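Local coordinates for protein ketosynthase (Streptomyces sp. MSC090213JE08, PDB 6KXF) that probably catalyses the decarboxylative condensation of a fatty acyl chain with malonyl-ACP, giving a 3-oxoacyl-ACP, at residues 188-193 with 240-245. Numbering follows the deposited sequence.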
loop_
_atom_site.group_PDB
_atom_site.type_symbol
_atom_site.label_atom_id
_atom_site.label_comp_id
_atom_site.label_asym_id
_atom_site.label_seq_id
_atom_site.Cartn_x
_atom_site.Cartn_y
_atom_site.Cartn_z
ATOM N N GLU A 188 -20.886 -5.632 10.056
ATOM C CA GLU A 188 -20.747 -4.264 10.506
ATOM C C GLU A 188 -21.197 -3.242 9.449
ATOM O O GLU A 188 -21.526 -2.153 9.824
ATOM C CB GLU A 188 -19.300 -4.004 10.916
ATOM C CG GLU A 188 -19.026 -4.531 12.307
ATOM C CD GLU A 188 -17.568 -4.719 12.646
ATOM O OE1 GLU A 188 -17.272 -5.670 13.369
ATOM O OE2 GLU A 188 -16.754 -3.898 12.228
ATOM N N VAL A 189 -21.189 -3.588 8.146
ATOM C CA VAL A 189 -21.701 -2.687 7.061
ATOM C C VAL A 189 -22.384 -3.578 6.028
ATOM O O VAL A 189 -22.112 -4.782 5.971
ATOM C CB VAL A 189 -20.580 -1.873 6.403
ATOM C CG1 VAL A 189 -19.858 -0.946 7.374
ATOM C CG2 VAL A 189 -19.567 -2.799 5.717
ATOM N N ASP A 190 -23.269 -2.986 5.221
ATOM C CA ASP A 190 -23.982 -3.718 4.171
ATOM C C ASP A 190 -23.539 -3.254 2.763
ATOM O O ASP A 190 -24.024 -3.762 1.759
ATOM C CB ASP A 190 -25.491 -3.533 4.348
ATOM C CG ASP A 190 -26.042 -4.238 5.588
ATOM O OD1 ASP A 190 -25.371 -5.154 6.113
ATOM O OD2 ASP A 190 -27.159 -3.881 6.009
ATOM N N ILE A 191 -22.625 -2.294 2.685
ATOM C CA ILE A 191 -22.203 -1.740 1.387
ATOM C C ILE A 191 -20.735 -1.278 1.487
ATOM O O ILE A 191 -20.308 -0.662 2.466
ATOM C CB ILE A 191 -23.189 -0.622 0.960
ATOM C CG1 ILE A 191 -23.111 -0.329 -0.535
ATOM C CG2 ILE A 191 -22.992 0.650 1.761
ATOM C CD1 ILE A 191 -24.462 -0.099 -1.159
ATOM N N ALA A 192 -19.944 -1.568 0.437
ATOM C CA ALA A 192 -18.550 -1.163 0.369
ATOM C C ALA A 192 -18.198 -0.778 -1.080
ATOM O O ALA A 192 -18.670 -1.433 -2.001
ATOM C CB ALA A 192 -17.699 -2.303 0.847
ATOM N N LEU A 193 -17.475 0.333 -1.250
ATOM C CA LEU A 193 -16.949 0.769 -2.513
ATOM C C LEU A 193 -15.445 0.478 -2.499
ATOM O O LEU A 193 -14.729 1.015 -1.666
ATOM C CB LEU A 193 -17.209 2.271 -2.671
ATOM C CG LEU A 193 -18.680 2.715 -2.570
ATOM C CD1 LEU A 193 -18.794 4.197 -2.866
ATOM C CD2 LEU A 193 -19.577 1.926 -3.500
ATOM N N LEU A 240 -19.777 -3.441 -3.678
ATOM C CA LEU A 240 -20.039 -4.678 -2.974
ATOM C C LEU A 240 -21.207 -4.388 -2.050
ATOM O O LEU A 240 -21.207 -3.329 -1.436
ATOM C CB LEU A 240 -18.818 -5.132 -2.161
ATOM C CG LEU A 240 -17.704 -5.835 -2.922
ATOM C CD1 LEU A 240 -16.999 -4.870 -3.852
ATOM C CD2 LEU A 240 -16.704 -6.476 -1.952
ATOM N N GLU A 241 -22.160 -5.333 -1.963
ATOM C CA GLU A 241 -23.413 -5.083 -1.280
ATOM C C GLU A 241 -23.913 -6.419 -0.714
ATOM O O GLU A 241 -23.699 -7.441 -1.338
ATOM C CB GLU A 241 -24.361 -4.447 -2.297
ATOM C CG GLU A 241 -25.686 -4.012 -1.723
ATOM C CD GLU A 241 -26.537 -3.138 -2.637
ATOM O OE1 GLU A 241 -26.127 -2.879 -3.792
ATOM O OE2 GLU A 241 -27.625 -2.724 -2.185
ATOM N N SER A 242 -24.537 -6.420 0.472
ATOM C CA SER A 242 -25.154 -7.631 0.987
ATOM C C SER A 242 -26.220 -8.117 -0.002
ATOM O O SER A 242 -26.994 -7.318 -0.617
ATOM C CB SER A 242 -25.773 -7.398 2.360
ATOM O OG SER A 242 -26.750 -6.364 2.309
ATOM N N LEU A 243 -26.334 -9.425 -0.169
ATOM C CA LEU A 243 -27.459 -9.900 -1.018
ATOM C C LEU A 243 -28.800 -9.310 -0.549
ATOM O O LEU A 243 -29.610 -8.880 -1.364
ATOM C CB LEU A 243 -27.482 -11.412 -0.962
ATOM C CG LEU A 243 -28.510 -12.082 -1.846
ATOM C CD1 LEU A 243 -28.407 -11.560 -3.275
ATOM C CD2 LEU A 243 -28.325 -13.580 -1.767
ATOM N N GLU A 244 -29.028 -9.277 0.781
ATOM C CA GLU A 244 -30.275 -8.772 1.325
ATOM C C GLU A 244 -30.514 -7.323 0.871
ATOM O O GLU A 244 -31.640 -6.962 0.485
ATOM C CB GLU A 244 -30.290 -8.912 2.849
ATOM C CG GLU A 244 -30.163 -10.351 3.311
ATOM C CD GLU A 244 -28.803 -10.611 3.951
ATOM O OE1 GLU A 244 -28.779 -10.831 5.192
ATOM O OE2 GLU A 244 -27.758 -10.538 3.218
ATOM N N SER A 245 -29.484 -6.471 0.912
ATOM C CA SER A 245 -29.657 -5.050 0.489
ATOM C C SER A 245 -29.977 -4.972 -1.010
ATOM O O SER A 245 -30.887 -4.264 -1.428
ATOM C CB SER A 245 -28.477 -4.193 0.847
ATOM O OG SER A 245 -28.659 -2.876 0.346
HETATM O O HOH W 1 -28.541 -5.649 4.389
#
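With CG1 of I191 (chi1 -161°) and CG of E241 (chi1 -175°) each anti to their own backbone nitrogen, the two side chains run side by side and point the same way. Methyl CD1 of I191 consequently rests against the carboxylate carbon CD of E241 at 4.0 Å. Beneath them the backbones form the antiparallel non-hydrogen-bonded pair I191–E241, whose CA atoms are 4.4 Å apart. The next pair, A192–L240, is hydrogen-bonded in both directions: A192 N donates to L240 O, and L240 N donates to A192 O at 2.8 Å. S242 N to D190 O (3.0 Å) is the other backbone bond joining the segments. On the sheet face opposite I191 and E241, CB of A192 and CB of L240 meet at 4.3 Å, and L240 continues onto I184 of helix 172-185. The short strand segments are 176° apart in direction, as expected where strand 234-242 runs antiparallel beside strand 191-198 in the N-terminal half of the thiolase fold; strand 10-19 flanks its other edge. At S242 the strand gives way to helix 243-248, and OG of this N-cap residue accepts from S245 N at 3.1 Å. A water lies 2.8 Å from S242 OG and donates weakly to D190 OD2, while D190 OD1 forms a salt bridge with R8. The buried E241 carboxylate is gripped on both oxygens: OE2 takes the S245 hydroxyl through its anti lone pair at 2.7 Å, and OE1 forms a salt bridge with R249 and a hydrogen bond with T13. Were E241 an alanine, R249 would probably lose this charge partner, and the S245 hydroxyl would keep its bond with R103 but lack its carboxylate acceptor.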